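Local coordinates for protein elongation factor 1-gamma 1 (PDB 1NHY) that serves as the gamma subunit of the eukaryotic elongation factor 1 complex in translation, probably tethering it to other cellular components, here represented by its N-terminal GST-like domain, at residues A[141-146]-A[186-191]; A[102-107]-A[166-171]; A[46-51]-A[60-65]; A[3-8]-A[29-34]; A[80-85]-A[155-160]. All blocks are in the same frame, centred on the assembly; numbering follows the deposited sequence.

Contact 1 of 5, residues A[141-146]-A[186-191]; sequences DIFENR and PAIVRW
Glu144 reaches from helix 126-147 to the first turn of helix 186-197, while Ile188 answers by pushing its branched chain back against Glu144 and Phe143. The contact is a steep helix-helix crossing in the all-helical C-terminal part of the glutathione S-transferase fold: the local axes approach to 8.2 Å with an angle of 76° between their directions. Glu144 loses more surface here than any other residue of the two segments. A bend at its second torsion turns the chain over the start of the other helix, where the carboxylate meets the backbone of Pro186, Ala187 and Ile188. A hydrogen bond from Ile188 N to Glu144 OE2 is indicated, but its geometry is doubtful because OE2 is modelled too close to Ala187 CB. The carboxylate lies at the N-terminal end of the helix, whose dipole would probably stabilise its negative charge. OE1, the other oxygen, lies beside Pro186 CD. The aliphatic part of Glu144 does separate work: its CG sits against Ile188 CG1 at 3.2 Å, the two chains crossing at a slant. Behind it Phe143 takes the inner side, its ring meeting Trp99 and Phe169 edge-to-face, and Ile188 also leans on Phe173 of helix 160-175. The first two torsions of Ile188 (chi1 -54°, chi2 -56°) set CG1 beside its own backbone N and turn the end of the branch between the helices, with Ile188 CD1 3.3 Å from Phe143 CB.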
# COMPACT_ATOMS: atom_id res chain seq x y z
N ASP A 141 -13.44 4.66 10.22
CA ASP A 141 -13.71 4.55 11.64
C ASP A 141 -13.14 3.28 12.21
O ASP A 141 -12.66 3.27 13.33
CB ASP A 141 -15.20 4.60 11.91
CG ASP A 141 -15.81 5.92 11.49
OD1 ASP A 141 -15.14 6.97 11.69
OD2 ASP A 141 -16.95 5.90 10.97
N ILE A 142 -13.17 2.20 11.43
CA ILE A 142 -12.62 0.92 11.88
C ILE A 142 -11.16 1.12 12.26
O ILE A 142 -10.68 0.62 13.29
CB ILE A 142 -12.66 -0.15 10.78
CG1 ILE A 142 -14.08 -0.30 10.24
CG2 ILE A 142 -12.19 -1.48 11.34
CD1 ILE A 142 -15.03 -0.85 11.28
N PHE A 143 -10.46 1.85 11.39
CA PHE A 143 -9.06 2.16 11.58
C PHE A 143 -8.83 3.02 12.80
O PHE A 143 -8.13 2.61 13.73
CB PHE A 143 -8.53 2.87 10.35
CG PHE A 143 -8.14 1.95 9.27
CD1 PHE A 143 -6.82 1.52 9.16
CD2 PHE A 143 -9.08 1.48 8.38
CE1 PHE A 143 -6.44 0.62 8.17
CE2 PHE A 143 -8.71 0.57 7.39
CZ PHE A 143 -7.38 0.14 7.28
N GLU A 144 -9.42 4.22 12.78
CA GLU A 144 -9.29 5.15 13.90
C GLU A 144 -9.56 4.48 15.22
O GLU A 144 -8.81 4.66 16.17
CB GLU A 144 -10.26 6.33 13.79
CG GLU A 144 -9.69 7.62 13.23
CD GLU A 144 -8.79 8.39 14.21
OE1 GLU A 144 -9.29 8.98 15.20
OE2 GLU A 144 -7.56 8.41 13.97
N ASN A 145 -10.65 3.72 15.29
CA ASN A 145 -10.97 3.07 16.55
C ASN A 145 -9.82 2.21 17.02
O ASN A 145 -9.55 2.16 18.22
CB ASN A 145 -12.20 2.18 16.44
CG ASN A 145 -13.44 2.96 16.14
OD1 ASN A 145 -13.70 4.00 16.76
ND2 ASN A 145 -14.24 2.47 15.17
N ARG A 146 -9.15 1.53 16.11
CA ARG A 146 -8.05 0.67 16.51
C ARG A 146 -6.78 1.46 16.81
O ARG A 146 -6.14 1.24 17.85
CB ARG A 146 -7.81 -0.40 15.43
CG ARG A 146 -6.36 -0.68 15.10
CD ARG A 146 -5.60 -1.30 16.26
NE ARG A 146 -6.00 -2.68 16.51
CZ ARG A 146 -5.23 -3.57 17.13
NH1 ARG A 146 -4.03 -3.24 17.57
NH2 ARG A 146 -5.66 -4.81 17.30
N PRO A 186 -7.15 11.86 14.35
CA PRO A 186 -5.76 11.92 14.82
C PRO A 186 -5.01 10.62 14.67
O PRO A 186 -3.98 10.56 14.00
CB PRO A 186 -5.92 12.29 16.29
CG PRO A 186 -7.19 13.02 16.33
CD PRO A 186 -8.07 12.19 15.44
N ALA A 187 -5.53 9.59 15.33
CA ALA A 187 -4.92 8.27 15.31
C ALA A 187 -4.41 7.91 13.91
O ALA A 187 -3.23 7.60 13.74
CB ALA A 187 -5.93 7.22 15.79
N ILE A 188 -5.30 7.98 12.92
CA ILE A 188 -4.94 7.66 11.54
C ILE A 188 -3.70 8.46 11.13
O ILE A 188 -2.76 7.91 10.56
CB ILE A 188 -6.10 7.99 10.57
CG1 ILE A 188 -7.38 7.29 11.03
CG2 ILE A 188 -5.73 7.56 9.15
CD1 ILE A 188 -7.23 5.80 11.20
N VAL A 189 -3.72 9.76 11.44
CA VAL A 189 -2.59 10.63 11.10
C VAL A 189 -1.32 10.19 11.81
O VAL A 189 -0.30 9.93 11.17
CB VAL A 189 -2.88 12.08 11.49
CG1 VAL A 189 -1.74 12.96 11.05
CG2 VAL A 189 -4.19 12.54 10.86
N ARG A 190 -1.39 10.11 13.14
CA ARG A 190 -0.27 9.66 13.94
C ARG A 190 0.37 8.45 13.25
O ARG A 190 1.54 8.49 12.82
CB ARG A 190 -0.76 9.25 15.33
CG ARG A 190 0.30 8.60 16.17
CD ARG A 190 -0.25 8.16 17.51
NE ARG A 190 -1.26 7.11 17.40
CZ ARG A 190 -1.05 5.93 16.82
NH1 ARG A 190 0.13 5.63 16.28
NH2 ARG A 190 -2.03 5.03 16.82
N TRP A 191 -0.43 7.39 13.14
CA TRP A 191 -0.08 6.12 12.51
C TRP A 191 0.52 6.30 11.12
O TRP A 191 1.60 5.78 10.82
CB TRP A 191 -1.35 5.24 12.42
CG TRP A 191 -1.25 4.02 11.51
CD1 TRP A 191 -0.61 2.83 11.77
CD2 TRP A 191 -1.75 3.91 10.16
NE1 TRP A 191 -0.66 2.01 10.67
CE2 TRP A 191 -1.35 2.64 9.67
CE3 TRP A 191 -2.48 4.76 9.33
CZ2 TRP A 191 -1.66 2.21 8.37
CZ3 TRP A 191 -2.79 4.34 8.04
CH2 TRP A 191 -2.38 3.06 7.57

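Contact 2 of 5, residues A[102-107]-A[166-171]; sequences LANSDL and ASIFTR
Behind Ile168, which reaches across to Ala103 and Leu107, Ala166 O is approached by two groups of Thr170: its backbone N at 3.3 Å and its OG1 at 3.0 Å, the role of the hydroxyl proton being unsettled because Tyr205 OH is also a partner of OG1. The pair of helices, 90-107 and 160-175, belongs to the buried helical bundle of the GST C-terminal domain, close to the centre of the chain. They run in roughly the same direction, 35° apart, with local axes 9.4 Å from each other at the closest. Between the two segments the contact is apolar, though Ile168 also touches backbone. Near its end helix 90-107 widens into a pi-type turn over 103-107, the turn that bears Leu107. Ile168 gives up the largest surface. Its long branch, carried beside its own backbone N (chi1 -70°), extends toward the other helix, where CD1 lies against the backbone of Ala103 and Asn104 and 3.8 Å from Ala103 CB. The shorter branch turns to Leu107: Ile168 CG2 stands 3.8 Å from Leu107 CD2, the two chains overlapping while pointing opposite ways. Farther on, Leu107 O is hydrogen-bonded to Tyr172 OH. Helix 126-147 closes the group from another side, with Ile139 against Leu107 and Phe143 against Ala103. The same leucine methyl also serves Phe169 in a CH-pi contact, with Leu107 CD2 over the central part of one ring face, 3.7 Å from the Phe169 centroid and 14° off the ring normal.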
# COMPACT_ATOMS: atom_id res chain seq x y z
N LEU A 102 -8.89 -5.41 5.15
CA LEU A 102 -9.74 -4.23 5.33
C LEU A 102 -9.26 -3.07 4.47
O LEU A 102 -10.05 -2.30 3.92
CB LEU A 102 -9.70 -3.79 6.78
CG LEU A 102 -10.61 -4.58 7.70
CD1 LEU A 102 -10.21 -4.34 9.16
CD2 LEU A 102 -12.04 -4.16 7.43
N ALA A 103 -7.94 -2.94 4.39
CA ALA A 103 -7.33 -1.89 3.62
C ALA A 103 -7.41 -2.19 2.15
O ALA A 103 -8.02 -1.46 1.37
CB ALA A 103 -5.89 -1.74 4.04
N ASN A 104 -6.78 -3.30 1.78
CA ASN A 104 -6.72 -3.75 0.40
C ASN A 104 -8.07 -3.91 -0.28
O ASN A 104 -8.16 -3.90 -1.50
CB ASN A 104 -5.97 -5.05 0.33
CG ASN A 104 -5.00 -5.07 -0.80
OD1 ASN A 104 -5.33 -4.66 -1.92
ND2 ASN A 104 -3.78 -5.53 -0.54
N SER A 105 -9.11 -4.09 0.52
CA SER A 105 -10.45 -4.24 -0.02
C SER A 105 -11.31 -3.11 0.50
O SER A 105 -11.39 -2.05 -0.12
CB SER A 105 -11.03 -5.57 0.42
OG SER A 105 -10.11 -6.61 0.17
N ASP A 106 -11.94 -3.32 1.65
CA ASP A 106 -12.82 -2.33 2.25
C ASP A 106 -12.52 -0.86 1.98
O ASP A 106 -13.42 -0.11 1.63
CB ASP A 106 -12.89 -2.54 3.76
CG ASP A 106 -13.56 -3.85 4.11
OD1 ASP A 106 -13.09 -4.89 3.59
OD2 ASP A 106 -14.55 -3.84 4.88
N LEU A 107 -11.27 -0.45 2.13
CA LEU A 107 -10.92 0.94 1.92
C LEU A 107 -10.48 1.29 0.50
O LEU A 107 -10.90 2.30 -0.06
CB LEU A 107 -9.84 1.34 2.91
CG LEU A 107 -9.27 2.75 2.81
CD1 LEU A 107 -10.32 3.78 3.20
CD2 LEU A 107 -8.07 2.84 3.72
N ALA A 166 -0.91 1.65 4.64
CA ALA A 166 -0.35 3.00 4.54
C ALA A 166 -0.37 3.49 3.11
O ALA A 166 -0.73 4.64 2.84
CB ALA A 166 1.07 3.04 5.07
N SER A 167 0.02 2.62 2.19
CA SER A 167 0.05 2.97 0.78
C SER A 167 -1.35 3.29 0.27
O SER A 167 -1.55 4.21 -0.52
CB SER A 167 0.64 1.83 -0.04
OG SER A 167 -0.28 0.75 -0.12
N ILE A 168 -2.33 2.54 0.73
CA ILE A 168 -3.68 2.79 0.27
C ILE A 168 -4.18 4.16 0.72
O ILE A 168 -4.67 4.96 -0.10
CB ILE A 168 -4.61 1.67 0.75
CG1 ILE A 168 -4.25 0.40 -0.04
CG2 ILE A 168 -6.08 2.05 0.57
CD1 ILE A 168 -4.82 -0.86 0.52
N PHE A 169 -4.05 4.43 2.01
CA PHE A 169 -4.46 5.70 2.57
C PHE A 169 -3.90 6.89 1.80
O PHE A 169 -4.57 7.91 1.65
CB PHE A 169 -4.03 5.77 4.02
CG PHE A 169 -5.13 5.47 4.98
CD1 PHE A 169 -6.16 6.38 5.16
CD2 PHE A 169 -5.15 4.28 5.71
CE1 PHE A 169 -7.19 6.13 6.07
CE2 PHE A 169 -6.18 4.02 6.63
CZ PHE A 169 -7.21 4.95 6.81
N THR A 170 -2.67 6.77 1.32
CA THR A 170 -2.03 7.84 0.56
C THR A 170 -2.99 8.70 -0.29
O THR A 170 -3.36 9.80 0.13
CB THR A 170 -0.92 7.24 -0.28
OG1 THR A 170 -0.01 6.57 0.60
CG2 THR A 170 -0.18 8.31 -1.04
N ARG A 171 -3.41 8.21 -1.46
CA ARG A 171 -4.32 8.98 -2.31
C ARG A 171 -5.46 9.70 -1.55
O ARG A 171 -5.91 10.77 -1.96
CB ARG A 171 -4.92 8.08 -3.39
CG ARG A 171 -3.87 7.41 -4.26
CD ARG A 171 -3.08 8.41 -5.12
NE ARG A 171 -1.63 8.18 -5.05
CZ ARG A 171 -0.80 8.23 -6.09
NH1 ARG A 171 -1.26 8.51 -7.30
NH2 ARG A 171 0.50 8.02 -5.92

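Contact 3 of 5, residues A[46-51]-A[60-65]; sequences LKKVPA and LTEAMA
A cis peptide bond before Pro50 brings the backbone alongside the end of strand 59-61, with Pro50 O 3.6 Å from Thr61 CA and the CA atoms of Ala51 and Thr61 4.8 Å apart. This is the cis-proline loop of the thioredoxin-like fold, leading into strand 51-53; Leu60 is hydrogen-bonded through its backbone to Phe52 farther along the same antiparallel pair. Past Thr61 the chain turns sharply at Glu62, which has a positive phi (74°) and stands at the N-cap of helix 63-73. In catalytic glutathione transferases the residue before the cis-proline bonds the cysteinyl backbone of glutathione, and the turn and helix start after the last strand receive its gamma-glutamyl end; Val49 and the turn at Glu62 probably correspond to these places. The Pro50 ring packs loosely on that helix start, its CG 4.2 Å from Ala63 CB, and also rests on Arg13 and Thr14 of helix 12-24. At the outer side Lys48 and Glu62 cross at about a right angle. Lys48 sends CG away from its backbone N (chi1 168°) and then bends, while Glu62 folds back over the loop. Their charges form only a long salt bridge, Lys48 NZ lying 3.6 Å from Glu62 OE2.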
# COMPACT_ATOMS: atom_id res chain seq x y z
N LEU A 46 1.70 -9.35 -20.84
CA LEU A 46 0.51 -8.60 -20.44
C LEU A 46 0.93 -7.20 -20.00
O LEU A 46 0.10 -6.40 -19.57
CB LEU A 46 -0.17 -9.30 -19.28
CG LEU A 46 -0.46 -10.78 -19.49
CD1 LEU A 46 -0.81 -11.42 -18.14
CD2 LEU A 46 -1.58 -10.94 -20.50
N LYS A 47 2.24 -6.94 -20.10
CA LYS A 47 2.83 -5.65 -19.72
C LYS A 47 2.13 -5.01 -18.50
O LYS A 47 1.80 -3.82 -18.53
CB LYS A 47 2.77 -4.67 -20.90
CG LYS A 47 3.50 -5.14 -22.13
CD LYS A 47 3.37 -4.13 -23.26
CE LYS A 47 4.14 -4.61 -24.48
NZ LYS A 47 4.31 -3.57 -25.56
N LYS A 48 1.92 -5.79 -17.45
CA LYS A 48 1.28 -5.31 -16.24
C LYS A 48 2.30 -5.22 -15.10
O LYS A 48 3.32 -5.91 -15.11
CB LYS A 48 0.14 -6.26 -15.87
CG LYS A 48 -0.44 -6.04 -14.48
CD LYS A 48 -0.79 -7.37 -13.77
CE LYS A 48 -1.05 -7.18 -12.27
NZ LYS A 48 -2.08 -6.12 -11.99
N VAL A 49 2.04 -4.36 -14.12
CA VAL A 49 2.96 -4.18 -13.02
C VAL A 49 2.20 -4.16 -11.68
O VAL A 49 1.03 -3.79 -11.65
CB VAL A 49 3.74 -2.87 -13.26
CG1 VAL A 49 3.70 -1.98 -12.05
CG2 VAL A 49 5.17 -3.20 -13.67
N PRO A 50 2.84 -4.59 -10.56
CA PRO A 50 4.19 -5.11 -10.34
C PRO A 50 4.40 -6.47 -11.00
O PRO A 50 3.48 -7.30 -11.08
CB PRO A 50 4.29 -5.20 -8.82
CG PRO A 50 3.35 -4.16 -8.37
CD PRO A 50 2.18 -4.38 -9.26
N ALA A 51 5.63 -6.70 -11.44
CA ALA A 51 6.01 -7.92 -12.10
C ALA A 51 7.35 -8.38 -11.55
O ALA A 51 8.33 -7.63 -11.54
CB ALA A 51 6.13 -7.66 -13.58
N LEU A 60 5.84 -13.94 -11.48
CA LEU A 60 4.80 -13.68 -10.51
C LEU A 60 4.33 -12.25 -10.69
O LEU A 60 5.11 -11.37 -11.09
CB LEU A 60 5.38 -13.90 -9.11
CG LEU A 60 4.51 -13.48 -7.93
CD1 LEU A 60 3.20 -14.25 -8.01
CD2 LEU A 60 5.22 -13.71 -6.60
N THR A 61 3.05 -12.03 -10.40
CA THR A 61 2.43 -10.72 -10.50
C THR A 61 1.45 -10.51 -9.35
O THR A 61 1.28 -11.37 -8.49
CB THR A 61 1.66 -10.57 -11.82
OG1 THR A 61 0.73 -11.65 -11.95
CG2 THR A 61 2.62 -10.59 -12.99
N GLU A 62 0.78 -9.36 -9.38
CA GLU A 62 -0.16 -8.97 -8.33
C GLU A 62 0.69 -8.57 -7.14
O GLU A 62 1.46 -9.37 -6.60
CB GLU A 62 -1.11 -10.10 -7.96
CG GLU A 62 -1.91 -10.65 -9.13
CD GLU A 62 -2.64 -9.59 -9.96
OE1 GLU A 62 -3.38 -8.76 -9.37
OE2 GLU A 62 -2.48 -9.61 -11.20
N ALA A 63 0.57 -7.30 -6.77
CA ALA A 63 1.34 -6.74 -5.68
C ALA A 63 1.41 -7.68 -4.50
O ALA A 63 2.48 -8.20 -4.19
CB ALA A 63 0.74 -5.40 -5.27
N MSE A 64 0.27 -7.91 -3.85
CA MSE A 64 0.23 -8.79 -2.69
C MSE A 64 1.15 -9.98 -2.83
O MSE A 64 1.99 -10.22 -1.97
CB MSE A 64 -1.18 -9.28 -2.43
CG MSE A 64 -2.07 -8.22 -1.84
SE MSE A 64 -1.26 -7.42 -0.26
CE MSE A 64 -0.46 -9.02 0.53
N ALA A 65 1.01 -10.72 -3.92
CA ALA A 65 1.85 -11.87 -4.12
C ALA A 65 3.32 -11.49 -4.06
O ALA A 65 4.07 -12.05 -3.28
CB ALA A 65 1.53 -12.52 -5.45

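Contact 4 of 5, residues A[3-8]-A[29-34]; sequences QGTLYA and KVVTPD
Leu6 uses both its amide and its carbonyl on the neighbouring strand: its N-H goes to Lys29 O and its O receives Val31 N. This alternation marks two parallel strands, here joined by helix 12-24 as the beta-alpha-beta unit that opens the thioredoxin-like N-terminal domain. Four backbone bonds make the ladder. Lys29 N reaches Gly4 O at 2.8 Å; Leu6 N binds Lys29 O at 2.5 Å, a short value to be read with caution at this resolution. Val31 N then meets Leu6 O at 3.2 Å, and Ala8 N ends the series on Val31 O at 2.7 Å. Thr5 instead bonds through its backbone to Val53 of the strand on the other flank. Leu6 and Val30 share the sheet face covered by helix 12-24, where Leu6 touches Pro17 and Val21. On the opposite face stand Thr5, Tyr7, Lys29 and Val31. Tyr7 OH is satisfied beyond the strands, by Asp43 OD2. Lys29 extends alongside Thr5, CG on the far side from its backbone N (chi1 166°), bringing Lys29 CG 3.9 Å from Thr5 CG2 and Lys29 CD 3.8 Å from Thr5 OG1.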
# COMPACT_ATOMS: atom_id res chain seq x y z
N GLN A 3 18.97 -12.69 -7.05
CA GLN A 3 17.65 -13.04 -6.56
C GLN A 3 16.47 -12.70 -7.44
O GLN A 3 15.32 -12.99 -7.09
CB GLN A 3 17.45 -12.45 -5.19
CG GLN A 3 18.29 -13.12 -4.16
CD GLN A 3 17.69 -13.00 -2.79
OE1 GLN A 3 17.56 -11.90 -2.25
NE2 GLN A 3 17.29 -14.14 -2.21
N GLY A 4 16.72 -12.07 -8.59
CA GLY A 4 15.63 -11.74 -9.47
C GLY A 4 15.44 -10.27 -9.77
O GLY A 4 16.13 -9.42 -9.23
N THR A 5 14.47 -10.00 -10.63
CA THR A 5 14.17 -8.64 -11.04
C THR A 5 12.73 -8.24 -10.77
O THR A 5 11.80 -9.02 -10.97
CB THR A 5 14.46 -8.48 -12.52
OG1 THR A 5 15.84 -8.80 -12.76
CG2 THR A 5 14.18 -7.05 -12.97
N LEU A 6 12.53 -7.00 -10.33
CA LEU A 6 11.20 -6.53 -10.05
C LEU A 6 10.82 -5.38 -10.98
O LEU A 6 11.18 -4.24 -10.73
CB LEU A 6 11.12 -6.07 -8.60
CG LEU A 6 9.94 -5.18 -8.18
CD1 LEU A 6 8.60 -5.87 -8.48
CD2 LEU A 6 10.06 -4.86 -6.69
N TYR A 7 10.09 -5.68 -12.05
CA TYR A 7 9.65 -4.64 -12.97
C TYR A 7 8.56 -3.85 -12.25
O TYR A 7 7.48 -4.36 -11.97
CB TYR A 7 9.06 -5.23 -14.24
CG TYR A 7 10.05 -5.92 -15.15
CD1 TYR A 7 10.86 -5.20 -16.01
CD2 TYR A 7 10.16 -7.31 -15.15
CE1 TYR A 7 11.75 -5.84 -16.87
CE2 TYR A 7 11.05 -7.96 -16.00
CZ TYR A 7 11.84 -7.21 -16.86
OH TYR A 7 12.71 -7.85 -17.71
N ALA A 8 8.85 -2.59 -11.94
CA ALA A 8 7.88 -1.76 -11.25
C ALA A 8 8.09 -0.28 -11.52
O ALA A 8 9.19 0.24 -11.39
CB ALA A 8 7.95 -2.02 -9.76
N LYS A 29 16.77 -6.79 -8.48
CA LYS A 29 16.91 -5.64 -9.37
C LYS A 29 15.57 -4.96 -9.57
O LYS A 29 14.60 -5.60 -9.95
CB LYS A 29 17.42 -6.10 -10.72
CG LYS A 29 17.28 -5.05 -11.83
CD LYS A 29 17.82 -5.62 -13.15
CE LYS A 29 17.96 -4.54 -14.21
NZ LYS A 29 18.31 -5.10 -15.56
N VAL A 30 15.51 -3.66 -9.34
CA VAL A 30 14.25 -2.96 -9.54
C VAL A 30 14.42 -2.16 -10.81
O VAL A 30 15.43 -1.52 -11.02
CB VAL A 30 13.91 -2.05 -8.35
CG1 VAL A 30 12.51 -1.48 -8.51
CG2 VAL A 30 13.99 -2.86 -7.07
N VAL A 31 13.43 -2.22 -11.69
CA VAL A 31 13.52 -1.52 -12.96
C VAL A 31 12.16 -1.06 -13.34
O VAL A 31 11.15 -1.59 -12.87
CB VAL A 31 14.00 -2.47 -14.07
CG1 VAL A 31 14.40 -1.68 -15.29
CG2 VAL A 31 15.14 -3.31 -13.57
N THR A 32 12.10 -0.06 -14.21
CA THR A 32 10.81 0.42 -14.65
C THR A 32 10.67 -0.03 -16.09
O THR A 32 11.66 -0.14 -16.81
CB THR A 32 10.73 1.95 -14.51
OG1 THR A 32 9.70 2.46 -15.36
CG2 THR A 32 12.07 2.59 -14.87
N PRO A 33 9.43 -0.32 -16.52
CA PRO A 33 9.24 -0.75 -17.91
C PRO A 33 10.02 0.10 -18.92
O PRO A 33 10.67 -0.43 -19.83
CB PRO A 33 7.74 -0.62 -18.10
CG PRO A 33 7.22 -0.98 -16.75
CD PRO A 33 8.14 -0.23 -15.82
N ASP A 34 9.93 1.42 -18.74
CA ASP A 34 10.60 2.40 -19.60
C ASP A 34 12.11 2.21 -19.60
O ASP A 34 12.77 2.49 -20.59
CB ASP A 34 10.27 3.83 -19.15
CG ASP A 34 8.77 4.13 -19.21
OD1 ASP A 34 8.00 3.33 -18.62
OD2 ASP A 34 8.35 5.15 -19.83

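Contact 5 of 5, residues A[80-85]-A[155-160]; sequences KTQLLG and TENISL
Leu83 O receives Leu160 N at 2.7 Å, joining the last turn of helix 77-83 to the first residue of helix 160-175. This is the tight end of the contact, where helix 77-83 meets the start of helix 160-175 in the helical C-terminal domain of the GST-like fold. Around the bond the packing is apolar: Leu84 and Leu160 run side by side in the same direction, Leu84 CD2 3.6 Å from Leu160 CD1, while Leu83 presses on Leu163 and Val71. Ser159 is the N-cap, and Asp162 OD2 accepts its backbone N-H, in keeping with the Ser-x-x-Asp capping box known in this position of glutathione transferases. Toward solvent the contact thins to Gln82 and Asn157. Gln82 reaches across to the loop with CG opposite its backbone N (chi1 -175°) and its chain extended. Gln82 NE2 gives a nearly straight bond to Ile158 O, 2.9 Å, on a lone pair and within the plane of its own amide. The Asn157 amide stacks on that of Gln82 with planes 19° apart, though the nearest atoms are aliphatic, Gln82 CG and Asn157 CB at 3.5 Å. Polar groups at two helix ends are thus satisfied across the contact: the Leu83 carbonyl at a C-terminal end pairs with the Leu160 N-H at the start of helix 160-175, and a glutamine amide takes up the Ile158 carbonyl on the more solvent-accessible side.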
# COMPACT_ATOMS: atom_id res chain seq x y z
N LYS A 80 11.01 -11.03 9.02
CA LYS A 80 9.95 -11.84 8.47
C LYS A 80 8.84 -12.01 9.50
O LYS A 80 7.66 -11.79 9.22
CB LYS A 80 10.51 -13.18 8.03
CG LYS A 80 11.30 -13.03 6.75
CD LYS A 80 11.74 -14.33 6.13
CE LYS A 80 13.00 -14.85 6.78
NZ LYS A 80 13.57 -15.96 5.97
N THR A 81 9.24 -12.38 10.70
CA THR A 81 8.31 -12.56 11.80
C THR A 81 7.67 -11.25 12.19
O THR A 81 6.60 -11.22 12.77
CB THR A 81 9.03 -13.09 13.03
OG1 THR A 81 9.38 -14.46 12.80
CG2 THR A 81 8.16 -12.97 14.25
N GLN A 82 8.31 -10.15 11.85
CA GLN A 82 7.73 -8.89 12.23
C GLN A 82 6.72 -8.39 11.23
O GLN A 82 5.72 -7.77 11.60
CB GLN A 82 8.84 -7.87 12.42
CG GLN A 82 8.33 -6.58 12.94
CD GLN A 82 9.27 -5.47 12.59
OE1 GLN A 82 10.42 -5.47 13.04
NE2 GLN A 82 8.80 -4.53 11.75
N LEU A 83 6.98 -8.66 9.96
CA LEU A 83 6.09 -8.23 8.90
C LEU A 83 4.86 -9.14 8.71
O LEU A 83 3.75 -8.64 8.55
CB LEU A 83 6.88 -8.11 7.58
CG LEU A 83 7.91 -6.99 7.46
CD1 LEU A 83 8.70 -7.19 6.19
CD2 LEU A 83 7.23 -5.61 7.44
N LEU A 84 5.07 -10.45 8.75
CA LEU A 84 3.99 -11.41 8.58
C LEU A 84 3.57 -12.15 9.84
O LEU A 84 2.58 -12.88 9.84
CB LEU A 84 4.40 -12.44 7.55
CG LEU A 84 4.82 -11.85 6.22
CD1 LEU A 84 5.56 -12.91 5.43
CD2 LEU A 84 3.60 -11.32 5.48
N GLY A 85 4.33 -11.97 10.91
CA GLY A 85 4.01 -12.66 12.15
C GLY A 85 4.72 -13.99 12.21
O GLY A 85 5.03 -14.58 11.16
N THR A 155 -0.42 -5.46 15.17
CA THR A 155 0.54 -5.87 16.21
C THR A 155 1.24 -4.70 16.89
O THR A 155 0.76 -3.56 16.83
CB THR A 155 1.60 -6.80 15.59
OG1 THR A 155 2.22 -6.14 14.47
CG2 THR A 155 0.94 -8.09 15.08
N GLU A 156 2.34 -4.95 17.58
CA GLU A 156 3.04 -3.83 18.21
C GLU A 156 4.34 -3.58 17.45
O GLU A 156 5.35 -3.21 18.03
CB GLU A 156 3.31 -4.09 19.69
CG GLU A 156 2.05 -4.16 20.51
CD GLU A 156 1.30 -2.83 20.61
OE1 GLU A 156 0.89 -2.26 19.57
OE2 GLU A 156 1.10 -2.35 21.74
N ASN A 157 4.27 -3.79 16.14
CA ASN A 157 5.39 -3.59 15.23
C ASN A 157 4.82 -3.24 13.89
O ASN A 157 3.69 -3.62 13.58
CB ASN A 157 6.17 -4.87 15.08
CG ASN A 157 7.11 -5.10 16.21
OD1 ASN A 157 8.04 -4.32 16.42
ND2 ASN A 157 6.89 -6.18 16.95
N ILE A 158 5.57 -2.52 13.07
CA ILE A 158 5.05 -2.23 11.75
C ILE A 158 5.01 -3.58 11.01
O ILE A 158 6.04 -4.22 10.82
CB ILE A 158 5.95 -1.29 10.95
CG1 ILE A 158 5.80 0.13 11.50
CG2 ILE A 158 5.62 -1.39 9.46
CD1 ILE A 158 6.54 1.17 10.70
N SER A 159 3.81 -4.00 10.62
CA SER A 159 3.62 -5.26 9.92
C SER A 159 3.27 -5.02 8.47
O SER A 159 2.85 -3.92 8.07
CB SER A 159 2.48 -6.05 10.56
OG SER A 159 1.35 -5.21 10.79
N LEU A 160 3.40 -6.06 7.67
CA LEU A 160 3.05 -5.97 6.27
C LEU A 160 1.71 -5.25 6.16
O LEU A 160 1.47 -4.53 5.18
CB LEU A 160 2.93 -7.36 5.68
CG LEU A 160 3.26 -7.50 4.20
CD1 LEU A 160 2.33 -8.54 3.63
CD2 LEU A 160 3.13 -6.18 3.44

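Contacts 1 and 2 form one buried core: Ile188 CG2 lies 3.7 Å from Phe169 CE1, and Trp191 also packs on Phe169. Contact 2 is wholly apolar across its segments, whereas contact 1 adds a carboxylate at a helix start. Contacts 3 and 4 share the thioredoxin-like sheet, and Ala51 N probably bonds to Tyr7 O; backbone bonds dominate contact 4, while contact 3 relies on a cis-proline loop and a weak surface ion pair. Both lie across the chain centre from contact 1. The partly buried contact 5 meets contact 3 through the selenomethionine Met64, which also touches Asn104 of contact 2, bringing the two halves together.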